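Local coordinates for tyrosine-protein phosphatase non-receptor type 18 (Homo sapiens, PDB 2OC3), which catalyses the dephosphorylation of protein phosphotyrosine, acting through this catalytic domain on autophosphorylated tyrosine kinases, at residues A104-Q109 with W120-E125; V130-C135 with L212-E217; R142-R147 with H232-C237. One frame throughout, in Å; residues are numbered along the deposited sequence.

Contact 1: A104-Q109 with W120-E125; sequences AYIATQ and WRLVWE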
# COMPACT_ATOMS: atom_id res chain seq x y z
N ALA A 104 -7.04 5.69 -6.31
CA ALA A 104 -5.65 6.02 -6.57
C ALA A 104 -4.67 4.99 -6.01
O ALA A 104 -3.53 4.90 -6.50
CB ALA A 104 -5.33 7.40 -6.03
N TYR A 105 -5.09 4.23 -5.01
CA TYR A 105 -4.26 3.19 -4.40
C TYR A 105 -5.03 1.92 -4.26
O TYR A 105 -6.23 1.91 -3.96
CB TYR A 105 -3.81 3.61 -3.00
CG TYR A 105 -3.30 5.03 -2.94
CD1 TYR A 105 -2.01 5.34 -3.33
CD2 TYR A 105 -4.14 6.06 -2.55
CE1 TYR A 105 -1.57 6.65 -3.34
CE2 TYR A 105 -3.71 7.39 -2.53
CZ TYR A 105 -2.42 7.69 -2.94
OH TYR A 105 -2.04 9.04 -2.95
N ILE A 106 -4.30 0.81 -4.36
CA ILE A 106 -4.80 -0.49 -3.89
C ILE A 106 -3.88 -0.88 -2.77
O ILE A 106 -2.67 -1.00 -3.02
CB ILE A 106 -4.76 -1.57 -4.96
CG1 ILE A 106 -5.76 -1.22 -6.04
CG2 ILE A 106 -5.10 -2.96 -4.28
CD1 ILE A 106 -5.76 -2.11 -7.25
N ALA A 107 -4.40 -1.01 -1.56
CA ALA A 107 -3.66 -1.42 -0.34
C ALA A 107 -3.97 -2.88 -0.12
O ALA A 107 -5.12 -3.26 0.06
CB ALA A 107 -4.12 -0.59 0.85
N THR A 108 -2.97 -3.73 -0.16
CA THR A 108 -3.20 -5.16 -0.07
C THR A 108 -2.14 -5.82 0.82
O THR A 108 -1.17 -5.17 1.24
CB THR A 108 -3.30 -5.79 -1.50
OG1 THR A 108 -3.77 -7.16 -1.49
CG2 THR A 108 -1.96 -5.76 -2.26
N GLN A 109 -2.35 -7.09 1.14
CA GLN A 109 -1.37 -7.81 1.97
C GLN A 109 -0.23 -8.38 1.12
O GLN A 109 -0.31 -8.52 -0.10
CB GLN A 109 -2.09 -8.96 2.69
CG GLN A 109 -2.49 -10.12 1.82
CD GLN A 109 -3.20 -11.25 2.55
OE1 GLN A 109 -3.65 -11.12 3.69
NE2 GLN A 109 -3.33 -12.36 1.83
N TRP A 120 -1.24 -11.28 -8.84
CA TRP A 120 -1.00 -10.89 -10.26
C TRP A 120 -2.29 -10.60 -11.01
O TRP A 120 -2.33 -9.71 -11.84
CB TRP A 120 -0.11 -11.89 -10.98
CG TRP A 120 1.33 -11.76 -10.54
CD1 TRP A 120 2.05 -12.66 -9.81
CD2 TRP A 120 2.18 -10.63 -10.76
NE1 TRP A 120 3.30 -12.14 -9.55
CE2 TRP A 120 3.42 -10.92 -10.15
CE3 TRP A 120 2.03 -9.43 -11.43
CZ2 TRP A 120 4.50 -10.02 -10.18
CZ3 TRP A 120 3.13 -8.55 -11.48
CH2 TRP A 120 4.32 -8.86 -10.84
N ARG A 121 -3.39 -11.30 -10.70
CA ARG A 121 -4.68 -10.92 -11.29
C ARG A 121 -5.05 -9.47 -10.95
O ARG A 121 -5.56 -8.70 -11.79
CB ARG A 121 -5.79 -11.85 -10.78
CG ARG A 121 -5.77 -13.27 -11.34
CD ARG A 121 -6.69 -14.24 -10.52
NE ARG A 121 -8.07 -13.87 -10.67
CZ ARG A 121 -9.04 -14.02 -9.75
NH1 ARG A 121 -8.83 -14.54 -8.54
NH2 ARG A 121 -10.24 -13.66 -10.11
N LEU A 122 -4.79 -9.09 -9.69
CA LEU A 122 -5.03 -7.72 -9.23
C LEU A 122 -4.18 -6.75 -10.05
O LEU A 122 -4.72 -5.80 -10.63
CB LEU A 122 -4.74 -7.59 -7.72
CG LEU A 122 -4.88 -6.24 -7.03
CD1 LEU A 122 -4.98 -6.45 -5.52
CD2 LEU A 122 -3.71 -5.32 -7.30
N VAL A 123 -2.87 -7.00 -10.10
CA VAL A 123 -1.97 -6.10 -10.80
C VAL A 123 -2.39 -5.98 -12.28
O VAL A 123 -2.44 -4.89 -12.85
CB VAL A 123 -0.53 -6.61 -10.65
CG1 VAL A 123 0.41 -5.87 -11.62
CG2 VAL A 123 -0.08 -6.47 -9.20
N TRP A 124 -2.70 -7.11 -12.90
CA TRP A 124 -3.05 -7.09 -14.34
C TRP A 124 -4.40 -6.40 -14.59
O TRP A 124 -4.56 -5.53 -15.44
CB TRP A 124 -3.10 -8.52 -14.84
CG TRP A 124 -3.11 -8.61 -16.35
CD1 TRP A 124 -4.20 -8.60 -17.17
CD2 TRP A 124 -1.96 -8.61 -17.21
NE1 TRP A 124 -3.82 -8.62 -18.48
CE2 TRP A 124 -2.45 -8.67 -18.54
CE3 TRP A 124 -0.58 -8.62 -17.00
CZ2 TRP A 124 -1.61 -8.68 -19.64
CZ3 TRP A 124 0.25 -8.65 -18.11
CH2 TRP A 124 -0.28 -8.68 -19.41
N GLU A 125 -5.40 -6.83 -13.84
CA GLU A 125 -6.77 -6.35 -14.09
C GLU A 125 -6.87 -4.83 -14.00
O GLU A 125 -7.56 -4.19 -14.83
CB GLU A 125 -7.76 -6.98 -13.10
CG GLU A 125 -9.19 -6.43 -13.27
CD GLU A 125 -10.26 -7.26 -12.58
OE1 GLU A 125 -9.96 -8.32 -11.98
OE2 GLU A 125 -11.44 -6.81 -12.69
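Ile106 and Leu122 meet within a beta-alpha-beta crossover of the protein tyrosine phosphatase domain, where helix 116-125 links two parallel strands of the central mixed sheet, 103-108 and 130-133, with strand 229-232 lying between them. The close contacts are apolar, methyl against methyl, with no hydrogen bond between the segments. Ile106 CG2 approaches Leu122 CD1 to 3.7 Å, and a second pair, Ile106 CD1 with Leu122 CD2, stands at 3.8 Å, so each residue uses two carbons as the two side chains run alongside each other, pointing opposite ways. In Leu122, CG is anti to the backbone N (chi1 178°), which carries both of its methyls out from the helix onto the sheet. The backbones remain well apart: even the nearest CA pair, Ile106 with Leu122, is 9.0 Å away, a gap bridged by side chains alone. Cys230 of the intervening strand also touches Leu122, which therefore spans more than one strand. The alternation of the strand places Tyr105 on the other face of the sheet, where its OH bonds to Asp247 of helix 238-254. At the far end, Thr108 bonds through OG1 to Asn92 O, and that same OG1 skirts Leu122 CD1 at 4.3 Å.

Contact 2: V130-C135 with L212-E217; sequences VILMAC and LAMVEE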
# COMPACT_ATOMS: atom_id res chain seq x y z
N VAL A 130 3.14 0.41 -11.10
CA VAL A 130 4.13 0.47 -10.00
C VAL A 130 3.57 -0.22 -8.76
O VAL A 130 2.42 0.03 -8.35
CB VAL A 130 4.48 1.91 -9.64
CG1 VAL A 130 5.64 1.96 -8.67
CG2 VAL A 130 4.86 2.71 -10.87
N ILE A 131 4.37 -1.12 -8.20
CA ILE A 131 4.13 -1.76 -6.91
C ILE A 131 5.10 -1.20 -5.87
O ILE A 131 6.33 -1.08 -6.18
CB ILE A 131 4.36 -3.25 -7.00
CG1 ILE A 131 3.46 -3.91 -8.06
CG2 ILE A 131 4.16 -3.97 -5.62
CD1 ILE A 131 3.90 -5.33 -8.39
N LEU A 132 4.61 -0.82 -4.70
CA LEU A 132 5.46 -0.42 -3.60
C LEU A 132 5.31 -1.47 -2.52
O LEU A 132 4.21 -1.65 -2.02
CB LEU A 132 5.06 0.94 -3.05
CG LEU A 132 5.23 2.17 -3.95
CD1 LEU A 132 4.12 2.38 -4.93
CD2 LEU A 132 5.40 3.45 -3.10
N MET A 133 6.41 -2.09 -2.11
CA MET A 133 6.46 -3.16 -1.12
C MET A 133 7.23 -2.62 0.09
O MET A 133 8.39 -2.19 -0.05
CB MET A 133 7.18 -4.40 -1.67
CG MET A 133 7.47 -5.45 -0.62
SD MET A 133 8.02 -6.95 -1.44
CE MET A 133 8.34 -8.04 -0.04
N ALA A 134 6.60 -2.60 1.27
CA ALA A 134 7.23 -2.02 2.45
C ALA A 134 7.53 -3.05 3.48
O ALA A 134 7.27 -2.81 4.67
CB ALA A 134 6.32 -0.94 3.09
N CYS A 135 8.03 -4.20 3.07
CA CYS A 135 8.48 -5.23 3.99
C CYS A 135 9.49 -6.10 3.25
O CYS A 135 9.71 -5.96 2.06
CB CYS A 135 7.31 -6.07 4.52
SG CYS A 135 6.55 -7.19 3.38
N LEU A 212 10.83 8.92 1.27
CA LEU A 212 10.43 9.98 0.34
C LEU A 212 10.99 9.73 -1.07
O LEU A 212 10.31 9.95 -2.08
CB LEU A 212 10.89 11.36 0.84
CG LEU A 212 9.98 11.96 1.87
CD1 LEU A 212 10.64 13.20 2.49
CD2 LEU A 212 8.63 12.35 1.22
N ALA A 213 12.25 9.31 -1.14
CA ALA A 213 12.91 8.97 -2.41
C ALA A 213 12.11 7.87 -3.13
O ALA A 213 11.93 7.90 -4.34
CB ALA A 213 14.34 8.50 -2.16
N MET A 214 11.61 6.91 -2.36
CA MET A 214 10.81 5.80 -2.92
C MET A 214 9.52 6.34 -3.56
O MET A 214 9.15 5.91 -4.65
CB MET A 214 10.52 4.79 -1.82
CG MET A 214 9.78 3.57 -2.26
SD MET A 214 9.16 2.65 -0.80
CE MET A 214 8.69 1.07 -1.55
N VAL A 215 8.83 7.21 -2.84
CA VAL A 215 7.59 7.82 -3.33
C VAL A 215 7.86 8.69 -4.56
O VAL A 215 7.14 8.61 -5.55
CB VAL A 215 6.87 8.61 -2.23
CG1 VAL A 215 5.71 9.41 -2.83
CG2 VAL A 215 6.31 7.64 -1.20
N GLU A 216 8.93 9.47 -4.50
CA GLU A 216 9.29 10.31 -5.64
C GLU A 216 9.54 9.46 -6.89
O GLU A 216 9.07 9.79 -8.00
CB GLU A 216 10.55 11.15 -5.32
CG GLU A 216 10.33 12.22 -4.23
CD GLU A 216 11.58 12.71 -3.56
OE1 GLU A 216 12.71 12.25 -3.88
OE2 GLU A 216 11.44 13.56 -2.64
N GLU A 217 10.29 8.37 -6.74
CA GLU A 217 10.55 7.51 -7.88
C GLU A 217 9.28 6.81 -8.36
O GLU A 217 9.04 6.70 -9.56
CB GLU A 217 11.62 6.50 -7.53
CG GLU A 217 11.92 5.49 -8.66
CD GLU A 217 12.40 6.11 -9.99
OE1 GLU A 217 13.01 7.18 -10.00
OE2 GLU A 217 12.17 5.49 -11.05
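Met214 extends from helix 209-222 to strand 130-133 of the central sheet, and its terminal methyl makes the closest approaches. The apolar part of the contact is Met214 CE against Leu132 CB, 3.9 Å apart. The torsions explain how one residue covers the distance: CG is anti to the backbone N (chi1 -176°) and the remainder of the chain is extended, so the methyl is held as far from the helix as the side chain allows. Leu132 points toward the helix in return, and its CB, rather than its branches, takes the methyl. Val215 CG2 is a looser neighbour, 4.7 Å from Leu132 CD2. The nearest CA atoms, those of Leu132 and Met214, are 8.2 Å apart.

Met214 CE also lies 3.6 Å from Met133 O. This is packing of a methyl against a carbonyl oxygen, and no hydrogen bond joins the two segments. The side chain of Met133 itself leaves from the other face of the strand, toward Gln193 and Gln195 of strand 187-196 and the loop residues Tyr148 and Trp149.

Several neighbours complete the layer on the helix side: Leu194 touches Met214, while Ala218 of the same helix touches both Val130 and Leu132. Polar bonding of the strand runs within the sheet, Leu132 pairing with Cys230 and His232. With all three touching residues buried and only van der Waals contact between them, the chemistry implies that helix and sheet are held here by shape and exclusion of water rather than by directional bonds.

Contact 3: R142-R147 with H232-C237; sequences RKRCER and HCSAGC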
# COMPACT_ATOMS: atom_id res chain seq x y z
N ARG A 142 10.44 -14.55 10.88
CA ARG A 142 9.05 -14.84 10.54
C ARG A 142 8.79 -14.53 9.07
O ARG A 142 9.25 -13.51 8.57
CB ARG A 142 8.14 -14.02 11.42
CG ARG A 142 8.33 -14.30 12.94
CD ARG A 142 7.16 -13.73 13.71
NE ARG A 142 7.20 -13.92 15.16
CZ ARG A 142 7.76 -13.08 16.03
NH1 ARG A 142 8.37 -11.96 15.62
NH2 ARG A 142 7.71 -13.36 17.33
N LYS A 143 8.11 -15.43 8.37
CA LYS A 143 7.69 -15.18 6.99
C LYS A 143 6.62 -14.09 6.96
O LYS A 143 5.61 -14.13 7.69
CB LYS A 143 7.14 -16.44 6.32
CG LYS A 143 7.04 -16.37 4.79
CD LYS A 143 8.42 -16.43 4.14
CE LYS A 143 8.42 -16.20 2.65
NZ LYS A 143 8.43 -17.48 1.89
N ARG A 144 6.87 -13.08 6.14
CA ARG A 144 6.01 -11.91 6.05
C ARG A 144 5.43 -11.69 4.64
O ARG A 144 4.38 -11.02 4.50
CB ARG A 144 6.78 -10.67 6.50
CG ARG A 144 7.10 -10.68 7.99
CD ARG A 144 5.84 -10.59 8.86
NE ARG A 144 6.21 -10.48 10.28
CZ ARG A 144 5.45 -10.91 11.29
NH1 ARG A 144 4.28 -11.52 11.11
NH2 ARG A 144 5.91 -10.74 12.52
N CYS A 145 6.07 -12.22 3.61
CA CYS A 145 5.58 -12.09 2.25
C CYS A 145 6.24 -13.12 1.37
O CYS A 145 7.47 -13.26 1.45
CB CYS A 145 5.93 -10.69 1.72
SG CYS A 145 5.23 -10.26 0.09
N GLU A 146 5.46 -13.77 0.50
CA GLU A 146 6.07 -14.60 -0.53
C GLU A 146 6.72 -13.78 -1.63
O GLU A 146 6.20 -12.72 -2.03
CB GLU A 146 5.05 -15.56 -1.11
CG GLU A 146 4.55 -16.54 -0.11
CD GLU A 146 5.66 -17.44 0.45
OE1 GLU A 146 6.37 -18.06 -0.37
OE2 GLU A 146 5.85 -17.44 1.67
N ARG A 147 7.82 -14.28 -2.18
CA ARG A 147 8.44 -13.67 -3.34
C ARG A 147 7.51 -13.88 -4.53
O ARG A 147 7.18 -15.02 -4.90
CB ARG A 147 9.81 -14.28 -3.63
CG ARG A 147 10.37 -13.79 -4.93
CD ARG A 147 11.83 -14.08 -5.06
NE ARG A 147 12.13 -15.51 -5.10
CZ ARG A 147 12.04 -16.27 -6.19
NH1 ARG A 147 11.59 -15.78 -7.36
NH2 ARG A 147 12.36 -17.57 -6.13
N HIS A 232 1.77 -2.43 -0.62
CA HIS A 232 1.57 -3.51 0.33
C HIS A 232 2.73 -3.62 1.29
O HIS A 232 3.80 -3.12 1.03
CB HIS A 232 1.36 -4.87 -0.35
CG HIS A 232 2.61 -5.49 -0.90
ND1 HIS A 232 3.41 -6.37 -0.18
CD2 HIS A 232 3.16 -5.41 -2.14
CE1 HIS A 232 4.41 -6.76 -0.95
NE2 HIS A 232 4.27 -6.22 -2.15
N CYS A 233 2.46 -4.23 2.44
CA CYS A 233 3.48 -4.62 3.39
C CYS A 233 3.18 -6.08 3.68
O CYS A 233 2.97 -6.84 2.73
CB CYS A 233 3.55 -3.66 4.54
SG CYS A 233 2.01 -3.32 5.43
N SER A 234 3.28 -6.52 4.93
CA SER A 234 2.86 -7.89 5.21
C SER A 234 1.33 -7.94 5.39
O SER A 234 0.67 -8.66 4.67
CB SER A 234 3.59 -8.43 6.43
OG SER A 234 3.25 -9.77 6.71
N ALA A 235 0.79 -7.23 6.37
CA ALA A 235 -0.67 -7.18 6.54
C ALA A 235 -1.38 -6.25 5.60
O ALA A 235 -2.58 -6.41 5.38
CB ALA A 235 -1.06 -6.85 7.99
N GLY A 236 -0.66 -5.26 5.09
CA GLY A 236 -1.30 -4.23 4.24
C GLY A 236 -1.97 -3.10 5.01
O GLY A 236 -2.87 -2.47 4.45
N CYS A 237 -1.48 -2.82 6.22
CA CYS A 237 -2.12 -1.88 7.13
C CYS A 237 -1.22 -0.69 7.53
O CYS A 237 -1.44 0.45 7.10
CB CYS A 237 -2.61 -2.64 8.37
SG CYS A 237 -3.80 -3.96 7.99
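The aliphatic arm of Arg144 overlaps the side chain of Ser234: its CD lies 3.5 Å from Ser234 OG, and its CB is 3.9 Å from Ser234 CB. Beside that arm runs the hydrogen bond of the contact, from Ser234 OG to Arg144 O at 2.8 Å. The C=O...donor angle is 119° and the donor lies in the carbonyl plane, so a lone pair is used. Having OG anti to the backbone N (chi1 -177°) delivers the hydroxyl to that carbonyl. Tyr66 OH bonds both to Ser234 OG and to Arg144 NH1, so one phenol ties together the two residues that overlap.

A second meeting point involves Cys145, whose SG approaches His232 CE1 to 3.7 Å and views the ring obliquely. The ring is fixed from two sides. His232 ND1 donates to Cys233 O at 3.0 Å, nearly straight at 169° and almost in the ring plane, while NE2 bonds to Tyr148 OH; together these bonds oppose rotation of the imidazole. Cys233 is the predicted phosphocysteine nucleophile, and the bond to its carbonyl is consistent with a fixed backbone at that residue.

On the opposing segment, Lys143 NZ forms a salt bridge with Glu146 OE2 at 2.6 Å, which spans Arg144 and Cys145.

The residues 232-237 open the phosphate-binding P-loop of the tyrosine phosphatase signature, which continues to Arg239. This loop joins strand 229-232 to helix 238-254, and the 142-147 segment, leaving the small hairpin of strands 138-139 and 142-143, packs against its beginning.

The three contacts are almost evenly spaced, with centres 14 to 15 Å apart, inside one phosphatase domain. Contact 1 closes along the chain before contacts 2 and 3 open, whereas those two interleave: 130-135, 142-147, 212-217, 232-237. The central sheet unites them. Helices 116-125 and 209-222 pack on its opposite faces, and strand 130-133 feels both, since its Ile131 CD1 lies 4.2 Å from Val123 CG2. Strand 229-232 runs between the strands of contacts 1 and 2 and delivers the P-loop of contact 3; Ala134 N to His232 O, 2.9 Å, is a probable hydrogen bond. The catalytic loop thus emerges from a sheet packed on both sides.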